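Retinoic acid receptor (Platynereis dumerilii, PDB 6EU9) binds all-trans retinoic acid in its ligand-binding domain and probably acts as a ligand-responsive transcription regulator. Local coordinates at residues A[98-101]-A[102-105]; A[69-72]-A[73-76]; A[192-195]-A[196-200]. All blocks are in the same frame, centred on the assembly; numbering follows the deposited sequence.

Contact 1. Residues A[98-101]-A[102-105]; sequences RYDD and KEDT
OD1 of D100 gathers two backbone N-H groups of the turn ahead of it, K102 N at 2.9 Å and E103 N at 3.5 Å from D100 OD1. Both bonds are weak, the first because its N-H...O angle is strongly bent and the second through its length; together they fit an Asx-type turn. The chain then closes as a G1 beta bulge, in which D104 and T105 both face D100. A reciprocal pair defines the antiparallel bridge: D100 N donates to T105 O at 2.8 Å, and T105 N donates to D100 O at 3.2 Å. The bulge itself rests on D104, which shares D100 with T105 and takes the left-handed backbone conformation (phi 56°, psi 49°) characteristic of its first position. Beside it, Y99 holds its CG anti to the backbone N, and the ring runs along the turn toward D104; Y99 also packs on A135 and R136 of helix 128-141. D101 N stands 4.2 Å above one face of the Y99 ring, over its centre. Ring and carboxylate planes stand 84° apart, and Y99 OH donates to D104 OD1 at 3.2 Å from above the carboxylate plane.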
ATOM      1  N   ARG A  98       1.435 -15.107 -23.004  1.00 38.73           N
ATOM      2  CA  ARG A  98       0.428 -15.965 -23.587  1.00 45.10           C
ATOM      3  C   ARG A  98       0.294 -15.767 -25.085  1.00 50.01           C
ATOM      4  O   ARG A  98      -0.449 -16.487 -25.749  1.00 51.62           O
ATOM      5  CB  ARG A  98      -0.921 -15.732 -22.915  1.00 45.28           C
ATOM      6  CG  ARG A  98      -0.984 -16.224 -21.476  1.00 46.67           C
ATOM      7  CD  ARG A  98      -2.341 -16.350 -20.877  1.00 47.86           C
ATOM      8  NE  ARG A  98      -2.292 -17.204 -19.706  1.00 56.38           N
ATOM      9  CZ  ARG A  98      -2.897 -16.932 -18.538  1.00 65.57           C
ATOM     10  NH1 ARG A  98      -3.618 -15.840 -18.369  1.00 64.77           N
ATOM     11  NH2 ARG A  98      -2.818 -17.779 -17.530  1.00 67.57           N
ATOM     12  N   TYR A  99       1.138 -14.898 -25.661  1.00 51.29           N
ATOM     13  CA  TYR A  99       1.179 -14.717 -27.075  1.00 53.72           C
ATOM     14  C   TYR A  99       1.577 -16.051 -27.700  1.00 65.07           C
ATOM     15  O   TYR A  99       2.398 -16.737 -27.164  1.00 66.48           O
ATOM     16  CB  TYR A  99       2.164 -13.662 -27.477  1.00 52.39           C
ATOM     17  CG  TYR A  99       2.513 -13.665 -28.976  1.00 54.02           C
ATOM     18  CD1 TYR A  99       1.507 -13.440 -29.971  1.00 55.42           C
ATOM     19  CD2 TYR A  99       3.807 -13.875 -29.412  1.00 50.79           C
ATOM     20  CE1 TYR A  99       1.817 -13.432 -31.287  1.00 56.13           C
ATOM     21  CE2 TYR A  99       4.120 -13.842 -30.769  1.00 59.39           C
ATOM     22  CZ  TYR A  99       3.116 -13.603 -31.703  1.00 59.53           C
ATOM     23  OH  TYR A  99       3.357 -13.598 -33.052  1.00 58.89           O
ATOM     24  N   ASP A 100       0.833 -16.425 -28.757  1.00 68.58           N
ATOM     25  CA  ASP A 100       1.049 -17.635 -29.457  1.00 62.63           C
ATOM     26  C   ASP A 100       1.606 -17.279 -30.821  1.00 60.38           C
ATOM     27  O   ASP A 100       1.015 -16.626 -31.654  1.00 56.24           O
ATOM     28  CB  ASP A 100      -0.207 -18.428 -29.641  1.00 67.80           C
ATOM     29  CG  ASP A 100       0.082 -19.850 -30.163  1.00 69.86           C
ATOM     30  OD1 ASP A 100       0.976 -19.951 -31.030  1.00 66.28           O
ATOM     31  OD2 ASP A 100      -0.595 -20.827 -29.694  1.00 72.03           O
ATOM     32  N   ASP A 101       2.727 -17.892 -31.033  1.00 61.91           N
ATOM     33  CA  ASP A 101       3.641 -17.604 -32.077  1.00 58.98           C
ATOM     34  C   ASP A 101       3.179 -18.180 -33.375  1.00 60.29           C
ATOM     35  O   ASP A 101       3.336 -17.534 -34.434  1.00 55.47           O
ATOM     36  CB  ASP A 101       4.982 -18.233 -31.668  1.00 60.82           C
ATOM     37  CG  ASP A 101       6.065 -17.867 -32.589  1.00 71.28           C
ATOM     38  OD1 ASP A 101       6.022 -16.732 -33.198  1.00 79.05           O
ATOM     39  OD2 ASP A 101       6.959 -18.723 -32.701  1.00 70.60           O
ATOM     40  N   LYS A 102       2.678 -19.419 -33.328  1.00 60.69           N
ATOM     41  CA  LYS A 102       2.177 -20.111 -34.557  1.00 61.09           C
ATOM     42  C   LYS A 102       0.979 -19.355 -35.115  1.00 63.72           C
ATOM     43  O   LYS A 102       0.961 -18.968 -36.265  1.00 66.34           O
ATOM     44  CB  LYS A 102       1.770 -21.577 -34.302  1.00 58.25           C
ATOM     45  CG  LYS A 102       2.866 -22.557 -33.905  1.00 51.61           C
ATOM     46  CD  LYS A 102       4.250 -22.065 -34.281  1.00 49.03           C
ATOM     47  CE  LYS A 102       5.315 -22.925 -33.676  1.00 47.05           C
ATOM     48  NZ  LYS A 102       5.522 -22.622 -32.244  1.00 53.49           N
ATOM     49  N   GLU A 103      -0.023 -19.150 -34.278  1.00 63.42           N
ATOM     50  CA  GLU A 103      -1.303 -18.588 -34.639  1.00 60.95           C
ATOM     51  C   GLU A 103      -1.414 -17.066 -34.539  1.00 56.31           C
ATOM     52  O   GLU A 103      -2.408 -16.488 -34.984  1.00 55.26           O
ATOM     53  CB  GLU A 103      -2.381 -19.243 -33.775  1.00 67.74           C
ATOM     54  CG  GLU A 103      -2.110 -20.700 -33.492  1.00 80.51           C
ATOM     55  CD  GLU A 103      -3.381 -21.493 -33.344  1.00 93.11           C
ATOM     56  OE1 GLU A 103      -4.099 -21.587 -34.344  1.00100.52           O
ATOM     57  OE2 GLU A 103      -3.690 -22.014 -32.250  1.00105.49           O
ATOM     58  N   ASP A 104      -0.405 -16.397 -34.016  1.00 56.41           N
ATOM     59  CA  ASP A 104      -0.441 -14.944 -33.784  1.00 55.00           C
ATOM     60  C   ASP A 104      -1.645 -14.482 -32.903  1.00 50.04           C
ATOM     61  O   ASP A 104      -2.386 -13.577 -33.272  1.00 44.63           O
ATOM     62  CB  ASP A 104      -0.366 -14.196 -35.090  1.00 60.81           C
ATOM     63  CG  ASP A 104      -0.063 -12.704 -34.848  1.00 70.17           C
ATOM     64  OD1 ASP A 104       1.120 -12.282 -34.849  1.00 77.17           O
ATOM     65  OD2 ASP A 104      -0.998 -11.914 -34.637  1.00 75.46           O
ATOM     66  N   THR A 105      -1.812 -15.166 -31.778  1.00 50.86           N
ATOM     67  CA  THR A 105      -2.927 -14.795 -30.882  1.00 55.92           C
ATOM     68  C   THR A 105      -2.508 -14.374 -29.465  1.00 54.57           C
ATOM     69  O   THR A 105      -1.490 -14.900 -28.981  1.00 54.48           O
ATOM     70  CB  THR A 105      -3.977 -15.896 -30.728  1.00 58.56           C
ATOM     71  OG1 THR A 105      -3.433 -16.910 -29.855  1.00 61.18           O
ATOM     72  CG2 THR A 105      -4.288 -16.479 -32.112  1.00 61.46           C
TER

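Contact 2. Residues A[69-72]-A[73-76]; sequences PVFT and QLST
The phenyl ring of F71 is approached obliquely by L74, whose methyl CD1 lies 4.0 Å from F71 CD1, the two side chains crossing at about a right angle. The other flat group is the amide of Q73, whose side chain passes V70 at a slant, with Q73 NE2 4.1 Å from V70 CG1. Both pairs are three residues apart, which is what a 3-10 turn produces, and the backbone bonds support that reading. Q73 N donates to V70 O at 2.8 Å with a bent N-H...O angle of 133°, and the donor stands above the carbonyl plane rather than on a lone pair. L74 N donates to F71 O at 3.4 Å, straighter but weak because it is long. Q73 has its CG beside the backbone N and anti to the carbonyl carbon (chi1 -43°); this turns the side chain back over V70. Before the turn, V70 has a positive phi of 73° and F71 N is bonded to P69 O, as in a gamma turn, although P69 is poorly ordered. S75 stands at the N-cap position of the next helix, and its hydroxyl makes no capping bond there but bonds to E165. The segment joins helix 47-66 to helix 76-97, in the part of the chain that carries the signature sequence of nuclear receptor ligand-binding domains. F71 packs on L83 and Q79 of helix 76-97, L74 on V170 and K173 of helix 167-188, while T76 OG1 is hydrogen-bonded to D63 of the second subunit.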
ATOM      1  N   PRO A  69       7.991 -12.522  -1.854  1.00 75.62           N
ATOM      2  CA  PRO A  69       9.060 -12.105  -0.956  1.00 73.70           C
ATOM      3  C   PRO A  69       9.277 -10.623  -1.004  1.00 74.66           C
ATOM      4  O   PRO A  69       9.087  -9.994  -2.073  1.00 74.75           O
ATOM      5  CB  PRO A  69      10.296 -12.837  -1.507  1.00 69.68           C
ATOM      6  CG  PRO A  69       9.753 -14.029  -2.202  1.00 70.85           C
ATOM      7  CD  PRO A  69       8.294 -13.837  -2.481  1.00 75.31           C
ATOM      8  N   VAL A  70       9.637 -10.060   0.142  1.00 66.15           N
ATOM      9  CA  VAL A  70      10.214  -8.720   0.249  1.00 63.44           C
ATOM     10  C   VAL A  70       9.235  -7.587   0.016  1.00 60.07           C
ATOM     11  O   VAL A  70       9.293  -6.580   0.726  1.00 51.26           O
ATOM     12  CB  VAL A  70      11.522  -8.466  -0.579  1.00 61.83           C
ATOM     13  CG1 VAL A  70      12.738  -8.886   0.211  1.00 65.71           C
ATOM     14  CG2 VAL A  70      11.548  -9.101  -1.955  1.00 59.18           C
ATOM     15  N   PHE A  71       8.348  -7.738  -0.959  1.00 51.54           N
ATOM     16  CA  PHE A  71       7.434  -6.659  -1.292  1.00 44.70           C
ATOM     17  C   PHE A  71       6.606  -6.212  -0.080  1.00 34.55           C
ATOM     18  O   PHE A  71       6.404  -5.083   0.156  1.00 27.74           O
ATOM     19  CB  PHE A  71       6.532  -7.006  -2.539  1.00 43.38           C
ATOM     20  CG  PHE A  71       5.465  -5.976  -2.821  1.00 38.92           C
ATOM     21  CD1 PHE A  71       5.790  -4.751  -3.426  1.00 39.37           C
ATOM     22  CD2 PHE A  71       4.135  -6.179  -2.430  1.00 37.65           C
ATOM     23  CE1 PHE A  71       4.809  -3.760  -3.585  1.00 40.26           C
ATOM     24  CE2 PHE A  71       3.160  -5.199  -2.620  1.00 38.69           C
ATOM     25  CZ  PHE A  71       3.485  -4.000  -3.212  1.00 38.01           C
ATOM     26  N   THR A  72       6.125  -7.207   0.617  1.00 36.53           N
ATOM     27  CA  THR A  72       5.442  -7.113   1.897  1.00 41.74           C
ATOM     28  C   THR A  72       6.234  -6.421   2.993  1.00 39.82           C
ATOM     29  O   THR A  72       5.643  -5.802   3.857  1.00 46.47           O
ATOM     30  CB  THR A  72       5.004  -8.533   2.322  1.00 43.95           C
ATOM     31  OG1 THR A  72       5.989  -9.545   1.912  1.00 43.99           O
ATOM     32  CG2 THR A  72       3.647  -8.814   1.621  1.00 44.06           C
ATOM     33  N   GLN A  73       7.532  -6.498   2.937  1.00 38.13           N
ATOM     34  CA  GLN A  73       8.406  -5.818   3.922  1.00 39.75           C
ATOM     35  C   GLN A  73       8.270  -4.320   3.938  1.00 39.18           C
ATOM     36  O   GLN A  73       8.492  -3.743   4.970  1.00 43.24           O
ATOM     37  CB  GLN A  73       9.884  -6.073   3.714  1.00 45.62           C
ATOM     38  CG  GLN A  73      10.237  -7.497   3.400  1.00 52.59           C
ATOM     39  CD  GLN A  73      11.361  -7.982   4.217  1.00 55.57           C
ATOM     40  OE1 GLN A  73      12.050  -7.236   4.937  1.00 55.41           O
ATOM     41  NE2 GLN A  73      11.549  -9.271   4.157  1.00 60.80           N
ATOM     42  N   LEU A  74       7.906  -3.685   2.824  1.00 36.25           N
ATOM     43  CA  LEU A  74       8.068  -2.221   2.714  1.00 31.58           C
ATOM     44  C   LEU A  74       6.818  -1.591   3.220  1.00 29.81           C
ATOM     45  O   LEU A  74       5.826  -2.305   3.419  1.00 24.88           O
ATOM     46  CB  LEU A  74       8.266  -1.821   1.256  1.00 30.61           C
ATOM     47  CG  LEU A  74       9.092  -2.744   0.398  1.00 29.68           C
ATOM     48  CD1 LEU A  74       8.240  -2.985  -0.833  1.00 30.84           C
ATOM     49  CD2 LEU A  74      10.459  -2.180   0.174  1.00 27.68           C
ATOM     50  N   SER A  75       6.799  -0.253   3.312  1.00 33.39           N
ATOM     51  CA  SER A  75       5.649   0.507   3.779  1.00 35.98           C
ATOM     52  C   SER A  75       4.424   0.093   3.003  1.00 40.59           C
ATOM     53  O   SER A  75       4.498  -0.315   1.822  1.00 40.22           O
ATOM     54  CB  SER A  75       5.795   2.001   3.530  1.00 32.20           C
ATOM     55  OG  SER A  75       7.095   2.353   3.312  1.00 33.62           O
ATOM     56  N   THR A  76       3.248   0.179   3.659  1.00 40.95           N
ATOM     57  CA  THR A  76       1.974   0.047   2.973  1.00 39.13           C
ATOM     58  C   THR A  76       1.899   1.070   1.821  1.00 38.28           C
ATOM     59  O   THR A  76       1.384   0.732   0.767  1.00 37.94           O
ATOM     60  CB  THR A  76       0.856   0.169   3.975  1.00 40.35           C
ATOM     61  OG1 THR A  76       0.814  -1.093   4.658  1.00 43.56           O
ATOM     62  CG2 THR A  76      -0.498   0.406   3.351  1.00 42.03           C
TER

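Contact 3. Residues A[192-195]-A[196-200]; sequences SPHS and FAKLL
At the start of the long helix 195-222, where the chain arrives from helix 167-188, two successive i to i+4 backbone bonds join residues 192-195 to 196-200. K198 N donates to H194 O at 2.9 Å, and L199 N donates to S195 O at 2.8 Å; L200 N to F196 O, 3.0 Å, continues the series. The same spacing brings side chains together. H194 places its CG between the backbone N and the carbonyl carbon (chi1 66°), and from there the imidazole lies alongside the aliphatic chain of K198. Their contact is through carbon, with H194 CD2 4.0 Å from K198 CD. The nitrogens stay apart, for H194 NE2 and K198 NZ are 5.7 Å from each other. S192 CB rests over the margin of one face of the H194 ring, 4.1 Å from its plane. S192 OG donates to S195 OG, a serine-to-serine bond that links the incoming loop to the first residue of the helix. Further on, L200 CG sits 4.1 Å above one face of the F196 ring, likewise nearer its border than its centre. L199 leans its CD1 toward S195 O, at 3.5 Å. S195 and L199 both pack on V185, F196 on L181 and K182, and L199 also on L141 of helix 128-141. The whole forms the passage from the loop after helix 167-188 into helix 195-222, part of the layered alpha-helical sandwich of nuclear receptor ligand-binding domains.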
ATOM      1  N   SER A 192      25.032 -17.373 -24.830  1.00 50.77           N
ATOM      2  CA  SER A 192      24.965 -15.921 -25.128  1.00 46.46           C
ATOM      3  C   SER A 192      24.938 -15.208 -23.812  1.00 47.41           C
ATOM      4  O   SER A 192      23.974 -15.322 -23.099  1.00 40.60           O
ATOM      5  CB  SER A 192      23.718 -15.542 -25.933  1.00 47.33           C
ATOM      6  OG  SER A 192      22.571 -15.793 -25.157  1.00 42.47           O
ATOM      7  N   PRO A 193      26.037 -14.533 -23.469  1.00 47.87           N
ATOM      8  CA  PRO A 193      26.120 -13.873 -22.210  1.00 48.40           C
ATOM      9  C   PRO A 193      25.451 -12.479 -22.187  1.00 48.24           C
ATOM     10  O   PRO A 193      25.222 -11.921 -21.067  1.00 49.77           O
ATOM     11  CB  PRO A 193      27.607 -13.814 -21.955  1.00 51.21           C
ATOM     12  CG  PRO A 193      28.215 -13.774 -23.290  1.00 51.98           C
ATOM     13  CD  PRO A 193      27.217 -14.212 -24.315  1.00 55.33           C
ATOM     14  N   HIS A 194      25.088 -11.963 -23.368  1.00 39.09           N
ATOM     15  CA  HIS A 194      24.412 -10.675 -23.427  1.00 39.40           C
ATOM     16  C   HIS A 194      22.891 -10.784 -23.253  1.00 35.61           C
ATOM     17  O   HIS A 194      22.222  -9.780 -23.175  1.00 33.97           O
ATOM     18  CB  HIS A 194      24.700  -9.981 -24.744  1.00 41.34           C
ATOM     19  CG  HIS A 194      24.125 -10.713 -25.907  1.00 45.65           C
ATOM     20  ND1 HIS A 194      24.846 -11.094 -27.008  1.00 46.72           N
ATOM     21  CD2 HIS A 194      22.857 -11.142 -26.119  1.00 47.81           C
ATOM     22  CE1 HIS A 194      24.053 -11.753 -27.831  1.00 48.79           C
ATOM     23  NE2 HIS A 194      22.833 -11.760 -27.332  1.00 48.20           N
ATOM     24  N   SER A 195      22.355 -11.986 -23.101  1.00 34.73           N
ATOM     25  CA  SER A 195      20.911 -12.162 -22.827  1.00 34.88           C
ATOM     26  C   SER A 195      20.352 -11.458 -21.634  1.00 35.37           C
ATOM     27  O   SER A 195      19.288 -10.887 -21.750  1.00 39.70           O
ATOM     28  CB  SER A 195      20.585 -13.605 -22.612  1.00 37.57           C
ATOM     29  OG  SER A 195      21.274 -14.405 -23.521  1.00 46.20           O
ATOM     30  N   PHE A 196      21.108 -11.400 -20.528  1.00 34.68           N
ATOM     31  CA  PHE A 196      20.646 -10.656 -19.345  1.00 30.85           C
ATOM     32  C   PHE A 196      20.489  -9.183 -19.668  1.00 31.61           C
ATOM     33  O   PHE A 196      19.463  -8.614 -19.352  1.00 29.06           O
ATOM     34  CB  PHE A 196      21.628 -10.860 -18.203  1.00 29.08           C
ATOM     35  CG  PHE A 196      21.324 -10.050 -17.007  1.00 28.68           C
ATOM     36  CD1 PHE A 196      20.112 -10.240 -16.308  1.00 28.75           C
ATOM     37  CD2 PHE A 196      22.237  -9.124 -16.516  1.00 29.24           C
ATOM     38  CE1 PHE A 196      19.774  -9.507 -15.149  1.00 26.80           C
ATOM     39  CE2 PHE A 196      21.913  -8.350 -15.357  1.00 29.68           C
ATOM     40  CZ  PHE A 196      20.679  -8.533 -14.688  1.00 27.31           C
ATOM     41  N   ALA A 197      21.460  -8.590 -20.358  1.00 34.25           N
ATOM     42  CA  ALA A 197      21.384  -7.178 -20.841  1.00 34.67           C
ATOM     43  C   ALA A 197      20.210  -7.001 -21.745  1.00 36.31           C
ATOM     44  O   ALA A 197      19.471  -6.017 -21.582  1.00 42.83           O
ATOM     45  CB  ALA A 197      22.667  -6.685 -21.539  1.00 29.41           C
ATOM     46  N   LYS A 198      19.991  -7.978 -22.646  1.00 36.98           N
ATOM     47  CA  LYS A 198      18.868  -7.932 -23.576  1.00 36.43           C
ATOM     48  C   LYS A 198      17.532  -7.963 -22.840  1.00 37.28           C
ATOM     49  O   LYS A 198      16.612  -7.274 -23.202  1.00 39.70           O
ATOM     50  CB  LYS A 198      18.959  -9.039 -24.585  1.00 39.73           C
ATOM     51  CG  LYS A 198      19.604  -8.537 -25.847  1.00 48.45           C
ATOM     52  CD  LYS A 198      19.354  -9.479 -27.052  1.00 49.66           C
ATOM     53  CE  LYS A 198      19.267  -8.649 -28.328  1.00 52.49           C
ATOM     54  NZ  LYS A 198      18.148  -9.077 -29.230  1.00 61.44           N
ATOM     55  N   LEU A 199      17.456  -8.779 -21.795  1.00 35.31           N
ATOM     56  CA  LEU A 199      16.249  -8.872 -20.989  1.00 32.62           C
ATOM     57  C   LEU A 199      15.977  -7.571 -20.207  1.00 32.07           C
ATOM     58  O   LEU A 199      14.846  -7.143 -20.119  1.00 30.13           O
ATOM     59  CB  LEU A 199      16.373 -10.054 -20.071  1.00 34.94           C
ATOM     60  CG  LEU A 199      15.760 -11.271 -20.814  1.00 36.48           C
ATOM     61  CD1 LEU A 199      16.522 -12.562 -20.486  1.00 36.60           C
ATOM     62  CD2 LEU A 199      14.300 -11.347 -20.546  1.00 37.19           C
ATOM     63  N   LEU A 200      17.033  -6.902 -19.720  1.00 25.48           N
ATOM     64  CA  LEU A 200      16.841  -5.648 -19.080  1.00 23.75           C
ATOM     65  C   LEU A 200      16.320  -4.595 -19.943  1.00 23.81           C
ATOM     66  O   LEU A 200      15.389  -3.867 -19.543  1.00 23.90           O
ATOM     67  CB  LEU A 200      18.110  -5.146 -18.429  1.00 24.75           C
ATOM     68  CG  LEU A 200      18.520  -5.956 -17.134  1.00 22.38           C
ATOM     69  CD1 LEU A 200      19.575  -5.161 -16.473  1.00 20.62           C
ATOM     70  CD2 LEU A 200      17.393  -6.362 -16.232  1.00 20.29           C
TER

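Along the chain the order is contact 2, contact 1, contact 3, and all three belong to the nuclear receptor ligand-binding domain. Contacts 2 and 1 stand at the two ends of helix 76-97: residues 69-76 lead into it and 98-105 leave it for strand 105-107, on opposite sides of the chain's centre, with centres 35 Å apart. Contact 3 is 23 Å from contact 1 and 28 Å from contact 2, centre to centre, and none touches another. Contacts 2 and 3 both pack on helix 167-188, and contacts 1 and 3 both on helix 128-141. The three are separate connecting loops, or the helix start beside one, toward the periphery of one helical domain.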